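Local atomic coordinates of putative glucarate dehydratase (Pseudomonas fluorescens, PDB entry 4IT1), a protein that probably catalyses the magnesium-dependent dehydration of D-glucarate to 5-dehydro-4-deoxy-D-glucarate, as a member of the mandelate racemase/muconate lactonizing enzyme family. Residues I58-G63 / L141-R146; A353-A358 / V394-A399. All blocks are in the same frame, centred on the assembly; numbering follows the deposited sequence.

Contact 1 of 2, residues I58-G63 / L141-R146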
loop_
_atom_site.group_PDB
_atom_site.type_symbol
_atom_site.label_atom_id
_atom_site.label_comp_id
_atom_site.label_asym_id
_atom_site.label_seq_id
_atom_site.Cartn_x
_atom_site.Cartn_y
_atom_site.Cartn_z
ATOM N N ILE A 58 -11.853 -17.159 -14.412
ATOM C CA ILE A 58 -10.735 -17.996 -13.993
ATOM C C ILE A 58 -11.296 -19.241 -13.307
ATOM O O ILE A 58 -12.337 -19.179 -12.653
ATOM C CB ILE A 58 -9.774 -17.245 -13.042
ATOM C CG1 ILE A 58 -9.310 -15.921 -13.665
ATOM C CG2 ILE A 58 -8.584 -18.115 -12.644
ATOM C CD1 ILE A 58 -8.422 -16.058 -14.884
ATOM N N GLU A 59 -10.615 -20.367 -13.481
ATOM C CA GLU A 59 -10.992 -21.602 -12.814
ATOM C C GLU A 59 -9.738 -22.296 -12.304
ATOM O O GLU A 59 -8.667 -22.222 -12.921
ATOM C CB GLU A 59 -11.786 -22.519 -13.753
ATOM C CG GLU A 59 -12.562 -23.630 -13.053
ATOM C CD GLU A 59 -12.950 -24.768 -13.985
ATOM O OE1 GLU A 59 -14.166 -25.017 -14.148
ATOM O OE2 GLU A 59 -12.041 -25.415 -14.554
ATOM N N SER A 60 -9.888 -22.963 -11.166
ATOM C CA SER A 60 -8.788 -23.639 -10.496
ATOM C C SER A 60 -8.960 -25.153 -10.568
ATOM O O SER A 60 -10.050 -25.638 -10.890
ATOM C CB SER A 60 -8.746 -23.189 -9.039
ATOM O OG SER A 60 -10.051 -23.194 -8.473
ATOM N N ASP A 61 -7.890 -25.889 -10.256
ATOM C CA ASP A 61 -7.905 -27.362 -10.258
ATOM C C ASP A 61 -8.923 -27.991 -9.293
ATOM O O ASP A 61 -9.320 -29.144 -9.473
ATOM C CB ASP A 61 -6.496 -27.933 -10.007
ATOM C CG ASP A 61 -5.885 -27.469 -8.685
ATOM O OD1 ASP A 61 -6.611 -26.940 -7.812
ATOM O OD2 ASP A 61 -4.656 -27.645 -8.516
ATOM N N ASN A 62 -9.331 -27.229 -8.280
ATOM C CA ASN A 62 -10.319 -27.674 -7.295
ATOM C C ASN A 62 -11.709 -27.052 -7.480
ATOM O O ASN A 62 -12.506 -26.994 -6.538
ATOM C CB ASN A 62 -9.802 -27.470 -5.857
ATOM C CG ASN A 62 -9.257 -26.067 -5.604
ATOM O OD1 ASN A 62 -8.523 -25.848 -4.640
ATOM N ND2 ASN A 62 -9.610 -25.114 -6.460
ATOM N N GLY A 63 -11.987 -26.581 -8.693
ATOM C CA GLY A 63 -13.331 -26.134 -9.063
ATOM C C GLY A 63 -13.803 -24.762 -8.610
ATOM O O GLY A 63 -14.982 -24.429 -8.785
ATOM N N LEU A 141 -7.988 -12.559 -6.985
ATOM C CA LEU A 141 -8.395 -12.334 -5.597
ATOM C C LEU A 141 -9.783 -12.895 -5.330
ATOM O O LEU A 141 -10.014 -13.499 -4.281
ATOM C CB LEU A 141 -8.323 -10.852 -5.216
ATOM C CG LEU A 141 -6.922 -10.240 -5.068
ATOM C CD1 LEU A 141 -6.998 -8.723 -5.000
ATOM C CD2 LEU A 141 -6.183 -10.796 -3.860
ATOM N N ASP A 142 -10.698 -12.701 -6.281
ATOM C CA ASP A 142 -12.018 -13.324 -6.221
ATOM C C ASP A 142 -11.880 -14.838 -6.122
ATOM O O ASP A 142 -12.677 -15.491 -5.452
ATOM C CB ASP A 142 -12.864 -12.961 -7.436
ATOM C CG ASP A 142 -14.289 -13.495 -7.338
ATOM O OD1 ASP A 142 -14.884 -13.419 -6.242
ATOM O OD2 ASP A 142 -14.817 -13.986 -8.356
ATOM N N LEU A 143 -10.856 -15.380 -6.778
ATOM C CA LEU A 143 -10.557 -16.801 -6.701
ATOM C C LEU A 143 -10.188 -17.174 -5.273
ATOM O O LEU A 143 -10.832 -18.035 -4.667
ATOM C CB LEU A 143 -9.402 -17.168 -7.637
ATOM C CG LEU A 143 -9.341 -18.558 -8.282
ATOM C CD1 LEU A 143 -7.926 -19.099 -8.181
ATOM C CD2 LEU A 143 -10.318 -19.559 -7.684
ATOM N N GLN A 144 -9.146 -16.523 -4.752
ATOM C CA GLN A 144 -8.659 -16.740 -3.388
ATOM C C GLN A 144 -9.796 -16.708 -2.372
ATOM O O GLN A 144 -9.850 -17.538 -1.470
ATOM C CB GLN A 144 -7.628 -15.676 -3.017
ATOM C CG GLN A 144 -6.324 -15.752 -3.792
ATOM C CD GLN A 144 -5.332 -14.674 -3.390
ATOM O OE1 GLN A 144 -5.376 -14.157 -2.274
ATOM N NE2 GLN A 144 -4.421 -14.340 -4.297
ATOM N N ALA A 145 -10.704 -15.750 -2.546
ATOM C CA ALA A 145 -11.819 -15.526 -1.635
ATOM C C ALA A 145 -12.861 -16.646 -1.665
ATOM O O ALA A 145 -13.441 -16.978 -0.626
ATOM C CB ALA A 145 -12.470 -14.187 -1.927
ATOM N N ARG A 146 -13.099 -17.205 -2.852
ATOM C CA ARG A 146 -14.004 -18.349 -3.024
ATOM C C ARG A 146 -13.439 -19.612 -2.351
ATOM O O ARG A 146 -14.175 -20.365 -1.705
ATOM C CB ARG A 146 -14.271 -18.614 -4.514
ATOM C CG ARG A 146 -15.125 -17.570 -5.229
ATOM C CD ARG A 146 -16.607 -17.849 -5.056
ATOM N NE ARG A 146 -17.446 -16.881 -5.762
ATOM C CZ ARG A 146 -18.736 -16.675 -5.498
ATOM N NH1 ARG A 146 -19.344 -17.357 -4.533
ATOM N NH2 ARG A 146 -19.421 -15.773 -6.190
#

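Contact 2 of 2, residues A353-A358 / V394-A399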
loop_
_atom_site.group_PDB
_atom_site.type_symbol
_atom_site.label_atom_id
_atom_site.label_comp_id
_atom_site.label_asym_id
_atom_site.label_seq_id
_atom_site.Cartn_x
_atom_site.Cartn_y
_atom_site.Cartn_z
ATOM N N ALA A 353 -16.163 -5.250 -7.142
ATOM C CA ALA A 353 -14.724 -5.106 -6.911
ATOM C C ALA A 353 -14.452 -3.713 -6.352
ATOM O O ALA A 353 -13.774 -3.557 -5.336
ATOM C CB ALA A 353 -13.949 -5.327 -8.197
ATOM N N MET A 354 -15.018 -2.710 -7.015
ATOM C CA MET A 354 -14.959 -1.344 -6.544
ATOM C C MET A 354 -15.501 -1.226 -5.107
ATOM O O MET A 354 -14.820 -0.676 -4.240
ATOM C CB MET A 354 -15.714 -0.416 -7.496
ATOM C CG MET A 354 -15.697 1.040 -7.056
ATOM S SD MET A 354 -16.517 2.203 -8.163
ATOM C CE MET A 354 -18.029 1.325 -8.557
ATOM N N ALA A 355 -16.701 -1.760 -4.859
ATOM C CA ALA A 355 -17.343 -1.648 -3.536
ATOM C C ALA A 355 -16.514 -2.285 -2.425
ATOM O O ALA A 355 -16.331 -1.686 -1.367
ATOM C CB ALA A 355 -18.754 -2.220 -3.552
ATOM N N HIS A 356 -15.996 -3.483 -2.685
ATOM C CA HIS A 356 -15.161 -4.194 -1.729
ATOM C C HIS A 356 -13.882 -3.462 -1.334
ATOM O O HIS A 356 -13.533 -3.442 -0.156
ATOM C CB HIS A 356 -14.853 -5.612 -2.216
ATOM C CG HIS A 356 -15.926 -6.601 -1.886
ATOM N ND1 HIS A 356 -15.708 -7.690 -1.067
ATOM C CD2 HIS A 356 -17.231 -6.654 -2.245
ATOM C CE1 HIS A 356 -16.830 -8.377 -0.947
ATOM N NE2 HIS A 356 -17.769 -7.770 -1.652
ATOM N N VAL A 357 -13.168 -2.886 -2.301
ATOM C CA VAL A 357 -11.946 -2.146 -1.962
ATOM C C VAL A 357 -12.343 -0.851 -1.272
ATOM O O VAL A 357 -11.718 -0.450 -0.298
ATOM C CB VAL A 357 -10.988 -1.921 -3.169
ATOM C CG1 VAL A 357 -11.595 -1.000 -4.212
ATOM C CG2 VAL A 357 -9.645 -1.383 -2.701
ATOM N N ALA A 358 -13.412 -0.229 -1.761
ATOM C CA ALA A 358 -14.006 0.926 -1.107
ATOM C C ALA A 358 -14.371 0.632 0.356
ATOM O O ALA A 358 -14.372 1.536 1.198
ATOM C CB ALA A 358 -15.236 1.379 -1.878
ATOM N N VAL A 394 -24.389 0.114 -1.700
ATOM C CA VAL A 394 -24.172 -1.262 -2.093
ATOM C C VAL A 394 -23.744 -2.041 -0.849
ATOM O O VAL A 394 -22.759 -1.685 -0.189
ATOM C CB VAL A 394 -23.087 -1.354 -3.188
ATOM C CG1 VAL A 394 -22.734 -2.794 -3.493
ATOM C CG2 VAL A 394 -23.541 -0.648 -4.457
ATOM N N LYS A 395 -24.495 -3.097 -0.531
ATOM C CA LYS A 395 -24.223 -3.941 0.632
ATOM C C LYS A 395 -23.033 -4.867 0.426
ATOM O O LYS A 395 -22.945 -5.562 -0.588
ATOM C CB LYS A 395 -25.453 -4.789 0.986
ATOM C CG LYS A 395 -26.321 -4.235 2.106
ATOM C CD LYS A 395 -27.432 -3.332 1.593
ATOM C CE LYS A 395 -28.594 -3.301 2.577
ATOM N NZ LYS A 395 -29.626 -2.288 2.221
ATOM N N ILE A 396 -22.128 -4.877 1.402
ATOM C CA ILE A 396 -21.066 -5.879 1.457
ATOM C C ILE A 396 -21.537 -6.996 2.387
ATOM O O ILE A 396 -21.874 -6.745 3.549
ATOM C CB ILE A 396 -19.721 -5.283 1.954
ATOM C CG1 ILE A 396 -19.343 -4.031 1.154
ATOM C CG2 ILE A 396 -18.600 -6.321 1.917
ATOM C CD1 ILE A 396 -19.137 -4.263 -0.331
ATOM N N THR A 397 -21.564 -8.222 1.870
ATOM C CA THR A 397 -22.086 -9.367 2.618
ATOM C C THR A 397 -21.001 -10.395 2.941
ATOM O O THR A 397 -19.812 -10.158 2.712
ATOM C CB THR A 397 -23.254 -10.060 1.879
ATOM O OG1 THR A 397 -22.743 -10.924 0.853
ATOM C CG2 THR A 397 -24.209 -9.034 1.269
ATOM N N ARG A 398 -21.425 -11.537 3.477
ATOM C CA ARG A 398 -20.508 -12.609 3.854
ATOM C C ARG A 398 -20.304 -13.629 2.728
ATOM O O ARG A 398 -19.506 -14.567 2.875
ATOM C CB ARG A 398 -20.984 -13.301 5.147
ATOM C CG ARG A 398 -20.911 -12.449 6.415
ATOM C CD ARG A 398 -19.492 -11.984 6.737
ATOM N NE ARG A 398 -18.523 -13.082 6.750
ATOM C CZ ARG A 398 -17.210 -12.925 6.906
ATOM N NH1 ARG A 398 -16.408 -13.983 6.905
ATOM N NH2 ARG A 398 -16.695 -11.711 7.059
ATOM N N ALA A 399 -21.019 -13.437 1.614
ATOM C CA ALA A 399 -20.864 -14.268 0.408
ATOM C C ALA A 399 -19.400 -14.325 -0.029
ATOM O O ALA A 399 -18.703 -13.299 0.020
ATOM C CB ALA A 399 -21.733 -13.737 -0.719
#

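Contact 1 of 2, residues I58-G63 / L141-R146
Leu143, on helix 128-148, is the one residue of 141-146 that meets the strand, and it touches two residues of strand 50-60, Ser60 and Ile58. Its methyl CD2 reaches toward the end of the strand and lies 3.7 Å from Ser60 OG, with Ser60 CB a little farther off at 4.2 Å, so a methyl packs beside a hydroxyl without any polar bond between them. The branch-point carbon CG of Leu143 comes within 4.4 Å of Ile58 CG2. Ile58 offers that methyl because its CG2 stands anti to the backbone N while CG1 (chi1 -54°) leads off from the helix; the same side chain also touches Ala139, one turn back on the helix.

Ser60 shows how a polar atom can be accommodated in such a place. With chi1 at 45°, OG sits between the backbone N and the carbonyl carbon, where it hydrogen-bonds to the carbonyl oxygen of Tyr64. The buried hydroxyl is thereby satisfied across the loop of its own hairpin. Ser60 also starts a type I turn, closed by Gly63 N bonding to Ser60 O at 3.1 Å; Gly63 ends it with a positive phi, which by itself favours glycine.

A helix packed on a three-stranded antiparallel sheet, here through one leucine near a hairpin turn, is the arrangement of the alpha+beta N-terminal capping domain of the enolase superfamily.

Contact 2 of 2, residues A353-A358 / V394-A399
Just beyond Ile396, which lies against His356, Thr397 OG1 accepts a hydrogen bond from Ala399 N at 3.1 Å and 158°, forming an ST turn. This is a bond within one segment; none spans the contact, which is made by carbon packing on the helix. Ile396 does most of it with two methyls. CG2 sits over one face of the imidazole, offset toward its rim, 4.1 Å from the ring centroid and 21° off the normal, a CH-pi contact. CD1 meets ring carbon CD2 of His356 at 3.6 Å and also Ala355 CB at 3.8 Å, so that one methyl bridges the ring and the alanine side chain. With chi1 at -52°, Ile396 turns CG2 anti to its backbone N, which sends the two methyls to different parts of the same surface. Val394 extends the apolar strip, its CG1 lying 4.0 Å from Ala355 CB.

The ring is held from the polar side too, since ND1 of His356 is hydrogen-bonded to the backbone N of Val153. Replacing His356 by an alanine would probably leave Ile396 CG2 without the face it rests on and the Val153 amide without its acceptor.

Helix 348-360 is thus flanked by this segment on one side, while Val357 packs on helix 322-334. Strand 393-395 runs antiparallel to strand 163-170 at the sheet's end, where Val394 pairs with Val164 and touches Phe166.

From the N terminus, the chain lays down antiparallel strands 25-36, 50-60 and 65-70 in order, then runs about half helical until helix 128-148 closes contact 1. Only after the parallel strands and helices of the barrel does contact 2 open, closing a loop of mostly irregular chain between helix 348-360 and residues 394-399. The two loops are in series, neither nested nor crossed. Contact 1 ties helix to sheet inside the N-terminal domain, contact 2 a barrel helix to an edge strand. Their centres are about 18 Å apart. Asp142, on the helix of contact 1, accepts hydrogen bonds from the backbone N of Leu67 and of Leu402, the latter just beyond residues 394-399.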